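PDB 5B15: metallo-beta-lactamase, which hydrolyses the beta-lactam ring of antibiotics, probably including carbapenems, at a site that holds two zinc ions. Local coordinates for residues 72-77 / 148-153; 170-175 / 212-217. All coordinates share one frame; numbering follows the deposited sequence. Where two conformers were deposited one is given.

Contact 1 of 2, residues 72-77 / 148-153; sequences HSHEDH and PGHTEG. With ZN (zinc ion), chain B; ZN (zinc ion), chain C; NA (sodium ion), chain E; DQM ((2~{S},3~{R},4~{S})-2-[(2~{S},3~{R})-1,3-bis(oxidanyl)-1-oxidanylidene-butan-2-yl]-3-methyl-4-[(3~{S},5~{S})-5-[(sulfamoylamino)methyl]pyrrolidin-3-yl]sulfanyl-3,4-dihydro-2~{H}-pyrrole-5-carboxylic acid), chain N.
H150 reaches across to H72 and H74, and the three imidazoles close on one zinc ion. Its side chain extends with CG anti to the backbone N (chi1 -179°), carrying NE2 to 2.1 Å from the zinc, which H72 NE2 and H74 ND1 also ligate. The shared metal forces the ligating nitrogens together without hydrogen bonding: H150 NE2 lies 3.1 Å from H72 NE2 and, near the plane of the H74 ring at its edge, 3.2 Å from H74 ND1. The imidazoles of H150 and H72 form an offset edge-to-face pair with planes at 73°, CD2 of H150 resting over one face of H72 near its rim. Each ring is held from behind at its other nitrogen, H72 by D174, H74 by D111 and H150 by T177 O, which fixes its rotation. T151 follows with its two branches divided: OG1, hydrogen-bonded to N98 ND2, packs 3.3 Å from H72 CB, while CG2 sits 3.6 Å from H74 NE2. The G153 carbonyl oxygen then turns to a sodium ion that S70 and T71 also bind. On the zinc side, water 1 donates to D76 OD1 and bridges to the second zinc, held by D76 OD2, H77 NE2, H215 and ligand atoms NAN and OAE. This is the HxHxDH dinuclear zinc site of the metallo-beta-lactamases, with its three-histidine half completed by H150 and a ring-opened carbapenem bound alongside.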
# COMPACT_ATOMS: atom_id res chain seq x y z
N HIS A 72 -0.86 -5.48 0.71
CA HIS A 72 -1.45 -6.82 0.60
C HIS A 72 -0.92 -7.59 -0.60
O HIS A 72 -0.30 -7.05 -1.52
CB HIS A 72 -2.98 -6.73 0.61
CG HIS A 72 -3.59 -6.28 -0.68
ND1 HIS A 72 -3.87 -4.96 -0.94
CD2 HIS A 72 -3.89 -6.96 -1.82
CE1 HIS A 72 -4.41 -4.86 -2.14
NE2 HIS A 72 -4.45 -6.06 -2.69
N SER A 73 -1.21 -8.89 -0.57
CA SER A 73 -0.50 -9.91 -1.35
C SER A 73 -1.25 -10.26 -2.63
O SER A 73 -1.65 -11.41 -2.81
CB SER A 73 -0.23 -11.09 -0.47
OG SER A 73 -1.39 -11.51 0.21
N HIS A 74 -1.48 -9.28 -3.51
CA HIS A 74 -1.95 -9.53 -4.88
C HIS A 74 -0.89 -9.05 -5.86
O HIS A 74 -0.06 -8.18 -5.54
CB HIS A 74 -3.27 -8.78 -5.15
CG HIS A 74 -4.43 -9.34 -4.40
ND1 HIS A 74 -5.53 -8.58 -4.09
CD2 HIS A 74 -4.67 -10.57 -3.89
CE1 HIS A 74 -6.42 -9.33 -3.47
NE2 HIS A 74 -5.92 -10.55 -3.33
N GLU A 75 -0.98 -9.56 -7.09
CA GLU A 75 0.05 -9.34 -8.09
C GLU A 75 0.28 -7.90 -8.40
O GLU A 75 1.42 -7.50 -8.73
CB GLU A 75 -0.31 -10.07 -9.40
CG GLU A 75 -1.45 -9.46 -10.21
CD GLU A 75 -1.71 -10.16 -11.55
OE1 GLU A 75 -2.90 -10.30 -11.89
OE2 GLU A 75 -0.73 -10.40 -12.27
N ASP A 76 -0.75 -7.05 -8.32
CA ASP A 76 -0.60 -5.65 -8.69
C ASP A 76 0.21 -4.81 -7.69
O ASP A 76 0.88 -3.87 -8.10
CB ASP A 76 -1.93 -4.97 -9.04
CG ASP A 76 -3.03 -5.16 -8.01
OD1 ASP A 76 -3.09 -6.19 -7.24
OD2 ASP A 76 -3.92 -4.25 -8.04
N HIS A 77 0.16 -5.17 -6.41
CA HIS A 77 0.90 -4.44 -5.36
C HIS A 77 2.18 -5.15 -4.94
O HIS A 77 3.15 -4.51 -4.51
CB HIS A 77 -0.01 -4.23 -4.14
CG HIS A 77 -1.33 -3.66 -4.50
ND1 HIS A 77 -1.49 -2.32 -4.79
CD2 HIS A 77 -2.51 -4.26 -4.79
CE1 HIS A 77 -2.74 -2.13 -5.24
NE2 HIS A 77 -3.37 -3.30 -5.26
N PRO A 148 -7.72 -5.70 7.39
CA PRO A 148 -8.17 -6.86 6.62
C PRO A 148 -9.49 -6.65 5.91
O PRO A 148 -10.22 -5.69 6.17
CB PRO A 148 -8.36 -7.94 7.71
CG PRO A 148 -8.73 -7.16 8.90
CD PRO A 148 -7.87 -5.91 8.84
N GLY A 149 -9.76 -7.53 4.96
CA GLY A 149 -11.05 -7.57 4.30
C GLY A 149 -10.91 -7.86 2.83
O GLY A 149 -11.42 -8.84 2.32
N HIS A 150 -10.10 -7.05 2.16
CA HIS A 150 -9.70 -7.31 0.79
C HIS A 150 -8.71 -8.52 0.76
O HIS A 150 -8.76 -9.34 -0.16
CB HIS A 150 -9.13 -6.01 0.19
CG HIS A 150 -8.68 -6.12 -1.24
ND1 HIS A 150 -9.51 -5.99 -2.32
CD2 HIS A 150 -7.44 -6.30 -1.75
CE1 HIS A 150 -8.80 -6.03 -3.44
NE2 HIS A 150 -7.55 -6.27 -3.12
N THR A 151 -7.87 -8.63 1.79
CA THR A 151 -7.10 -9.85 2.09
C THR A 151 -7.08 -9.95 3.61
O THR A 151 -7.25 -8.96 4.34
CB THR A 151 -5.66 -9.79 1.59
OG1 THR A 151 -4.92 -8.77 2.30
CG2 THR A 151 -5.56 -9.63 0.08
N GLU A 152 -6.76 -11.13 4.15
CA GLU A 152 -6.79 -11.27 5.61
C GLU A 152 -5.62 -10.58 6.30
O GLU A 152 -5.74 -10.06 7.41
CB GLU A 152 -6.77 -12.76 5.96
CG GLU A 152 -7.05 -13.04 7.42
CD GLU A 152 -7.14 -14.53 7.70
OE1 GLU A 152 -6.99 -15.33 6.74
OE2 GLU A 152 -7.28 -14.88 8.91
N GLY A 153 -4.49 -10.45 5.59
CA GLY A 153 -3.29 -9.87 6.17
C GLY A 153 -3.01 -8.44 5.73
O GLY A 153 -1.90 -7.96 5.91
ZN ZN B . -5.74 -6.54 -4.20
ZN ZN C . -5.15 -3.75 -6.37
NA NA E . 0.52 -6.92 4.76
OAX DQM N . -7.70 -7.17 -10.95
CAJ DQM N . -7.66 -6.04 -10.51
OAD DQM N . -7.84 -5.03 -11.32
CAX DQM N . -7.18 -5.76 -9.10
CAT DQM N . -7.36 -7.03 -8.24
CAA DQM N . -6.14 -7.95 -8.41
OAI DQM N . -7.58 -6.76 -6.84
CAY DQM N . -7.82 -4.44 -8.63
CAU DQM N . -9.35 -4.27 -8.50
CAB DQM N . -10.17 -5.55 -8.63
NAN DQM N . -7.26 -4.08 -7.31
CAS DQM N . -8.17 -3.61 -6.56
CAR DQM N . -7.84 -3.09 -5.24
OAE DQM N . -6.63 -3.28 -4.78
OAH DQM N . -8.71 -2.47 -4.59
CAZ DQM N . -9.57 -3.59 -7.12
SAQ DQM N . -10.36 -1.97 -7.16
CAW DQM N . -9.12 -0.86 -7.77
CAM DQM N . -9.58 0.55 -7.47
NAO DQM N . -9.63 1.24 -8.75
CAV DQM N . -8.68 0.57 -9.67
CAK DQM N . -8.81 -0.91 -9.27
CAL DQM N . -9.04 0.93 -11.11
NAP DQM N . -10.29 1.73 -11.25
SBA DQM N . -10.23 3.37 -11.13
OAF DQM N . -11.44 3.99 -11.67
OAG DQM N . -10.00 3.74 -9.75
NAC DQM N . -9.09 3.92 -12.14
O HOH W 1 -5.38 -5.73 -5.80
O HOH W 2 0.68 -8.49 2.42

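Contact 2 of 2, residues 170-175 / 212-217; sequences VVFADS and IAAHPE. With ZN (zinc ion), chain C; DQM ((2~{S},3~{R},4~{S})-2-[(2~{S},3~{R})-1,3-bis(oxidanyl)-1-oxidanylidene-butan-2-yl]-3-methyl-4-[(3~{S},5~{S})-5-[(sulfamoylamino)methyl]pyrrolidin-3-yl]sulfanyl-3,4-dihydro-2~{H}-pyrrole-5-carboxylic acid), chain N.
V170 to A173 and I212 to A213 are neighbouring parallel strands of a beta-alpha-beta unit, connected through helix 190-205, and both run on into the zinc site. Three backbone bonds join them. I212 N donates to V171 O at 2.8 Å; I212 O then accepts A173 N at 2.9 Å; and A214 N, just past the strand end, donates to A173 O. A CA-H...O contact from F172 CA adds a second approach to I212 O. On the face carrying F172 and I212, chi1 of -164° extends the F172 side chain away from its backbone N, and the phenyl ring leans over toward the 212-217 segment. This puts I212 O over one ring face, displaced toward its rim, and brings CD2 within 4.1 Å of I212 CG2, while CE1 approaches A214 CB. V170 CG1 meets I212 CD1 at 3.9 Å. Past the strand ends, S175 OG, in one of its two conformers, lies at the edge of the H215 imidazole, in its plane, and a water joins it to H215 N. H215 NE2 binds the second zinc at 2.1 Å, and the pyrrolidine carbon CAW of the ligand covers the centre of one ring face. S175 OG donates to carboxylate oxygen OAE at 2.8 Å. That oxygen also ligates the zinc; in this conformer metal and hydroxyl share it, which would probably disperse its negative charge.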
# COMPACT_ATOMS: atom_id res chain seq x y z
N VAL A 170 1.30 10.92 7.45
CA VAL A 170 1.17 10.28 6.14
C VAL A 170 0.63 8.86 6.33
O VAL A 170 1.01 8.15 7.26
CB VAL A 170 2.53 10.22 5.44
CG1 VAL A 170 2.43 9.65 4.05
CG2 VAL A 170 3.18 11.60 5.41
N VAL A 171 -0.30 8.47 5.46
CA VAL A 171 -0.93 7.18 5.49
C VAL A 171 -0.79 6.54 4.10
O VAL A 171 -1.21 7.14 3.11
CB VAL A 171 -2.44 7.30 5.81
CG1 VAL A 171 -3.11 5.93 5.78
CG2 VAL A 171 -2.64 8.00 7.14
N PHE A 172 -0.21 5.33 4.03
CA PHE A 172 -0.23 4.51 2.84
C PHE A 172 -1.38 3.54 3.03
O PHE A 172 -1.29 2.59 3.82
CB PHE A 172 1.13 3.82 2.60
CG PHE A 172 1.31 3.26 1.21
CD1 PHE A 172 0.49 2.22 0.74
CD2 PHE A 172 2.21 3.82 0.34
CE1 PHE A 172 0.65 1.69 -0.55
CE2 PHE A 172 2.41 3.27 -0.92
CZ PHE A 172 1.61 2.24 -1.37
N ALA A 173 -2.50 3.83 2.37
CA ALA A 173 -3.77 3.20 2.63
C ALA A 173 -3.89 1.91 1.79
O ALA A 173 -3.89 1.96 0.54
CB ALA A 173 -4.92 4.15 2.28
N ASP A 174 -4.00 0.77 2.47
CA ASP A 174 -4.32 -0.48 1.79
C ASP A 174 -5.69 -0.40 1.16
O ASP A 174 -6.52 0.45 1.50
CB ASP A 174 -4.29 -1.64 2.79
CG ASP A 174 -4.23 -3.01 2.14
OD1 ASP A 174 -3.93 -3.11 0.95
OD2 ASP A 174 -4.57 -3.97 2.88
N SER A 175 -5.89 -1.27 0.17
CA SER A 175 -7.21 -1.40 -0.43
C SER A 175 -8.25 -1.93 0.56
O SER A 175 -7.98 -2.88 1.28
CB SER A 175 -7.09 -2.31 -1.64
OG SER A 175 -6.12 -1.77 -2.52
N ILE A 212 -1.90 8.30 0.68
CA ILE A 212 -1.45 7.71 -0.57
C ILE A 212 -2.10 6.35 -0.67
O ILE A 212 -1.79 5.47 0.12
CB ILE A 212 0.11 7.57 -0.60
CG1 ILE A 212 0.74 8.93 -0.46
CG2 ILE A 212 0.55 6.86 -1.85
CD1 ILE A 212 2.06 8.97 0.23
N ALA A 213 -3.06 6.20 -1.58
CA ALA A 213 -3.81 4.94 -1.69
C ALA A 213 -3.06 3.96 -2.60
O ALA A 213 -2.43 4.38 -3.56
CB ALA A 213 -5.18 5.25 -2.27
N ALA A 214 -3.13 2.69 -2.28
CA ALA A 214 -2.42 1.66 -3.04
C ALA A 214 -2.68 1.78 -4.55
O ALA A 214 -1.77 1.66 -5.37
CB ALA A 214 -2.81 0.28 -2.51
N HIS A 215 -3.95 1.99 -4.92
CA HIS A 215 -4.28 2.49 -6.27
C HIS A 215 -4.39 4.01 -6.18
O HIS A 215 -5.26 4.53 -5.50
CB HIS A 215 -5.62 1.89 -6.74
CG HIS A 215 -5.54 0.45 -7.08
ND1 HIS A 215 -5.19 -0.02 -8.32
CD2 HIS A 215 -5.65 -0.65 -6.28
CE1 HIS A 215 -5.10 -1.34 -8.29
NE2 HIS A 215 -5.34 -1.74 -7.06
N PRO A 216 -3.39 4.71 -6.77
CA PRO A 216 -3.24 6.14 -6.42
C PRO A 216 -4.43 6.99 -6.72
O PRO A 216 -4.70 8.00 -6.06
CB PRO A 216 -1.99 6.55 -7.22
CG PRO A 216 -1.80 5.52 -8.30
CD PRO A 216 -2.34 4.26 -7.68
N GLU A 217 -5.17 6.63 -7.75
CA GLU A 217 -6.36 7.40 -8.13
C GLU A 217 -7.45 7.36 -7.10
O GLU A 217 -8.37 8.21 -7.11
CB GLU A 217 -6.93 6.92 -9.48
CG GLU A 217 -7.43 5.48 -9.55
CD GLU A 217 -6.36 4.37 -9.72
OE1 GLU A 217 -5.15 4.51 -9.50
OE2 GLU A 217 -6.70 3.27 -10.22
ZN ZN C . -5.15 -3.75 -6.37
OAX DQM N . -7.70 -7.17 -10.95
CAJ DQM N . -7.66 -6.04 -10.51
OAD DQM N . -7.84 -5.03 -11.32
CAX DQM N . -7.18 -5.76 -9.10
CAT DQM N . -7.36 -7.03 -8.24
CAA DQM N . -6.14 -7.95 -8.41
OAI DQM N . -7.58 -6.76 -6.84
CAY DQM N . -7.82 -4.44 -8.63
CAU DQM N . -9.35 -4.27 -8.50
CAB DQM N . -10.17 -5.55 -8.63
NAN DQM N . -7.26 -4.08 -7.31
CAS DQM N . -8.17 -3.61 -6.56
CAR DQM N . -7.84 -3.09 -5.24
OAE DQM N . -6.63 -3.28 -4.78
OAH DQM N . -8.71 -2.47 -4.59
CAZ DQM N . -9.57 -3.59 -7.12
SAQ DQM N . -10.36 -1.97 -7.16
CAW DQM N . -9.12 -0.86 -7.77
CAM DQM N . -9.58 0.55 -7.47
NAO DQM N . -9.63 1.24 -8.75
CAV DQM N . -8.68 0.57 -9.67
CAK DQM N . -8.81 -0.91 -9.27
CAL DQM N . -9.04 0.93 -11.11
NAP DQM N . -10.29 1.73 -11.25
SBA DQM N . -10.23 3.37 -11.13
OAF DQM N . -11.44 3.99 -11.67
OAG DQM N . -10.00 3.74 -9.75
NAC DQM N . -9.09 3.92 -12.14
O HOH W 3 -6.28 1.20 -3.14
O HOH W 1 -5.38 -5.73 -5.80

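Overall arrangement
From the N terminus, strand 65-69 of the seven-stranded sheet leads into 72-77, and contact 1 closes a loop of 70 residues when the loop between strands 140-146 and 155-163 comes back to it. Contact 2 opens only afterwards, its 36-residue loop closing between strands 166-173 and 210-213; the two contacts are therefore in series, neither nested nor crossed. Contact 1 ties the loop and helix start after strand 65-69 to a loop of the other sheet, whereas contact 2 lies within the five-stranded sheet. They join through D174, a second-shell residue behind H72, and where both supply ligands to the second zinc beside the bound product-like ligand.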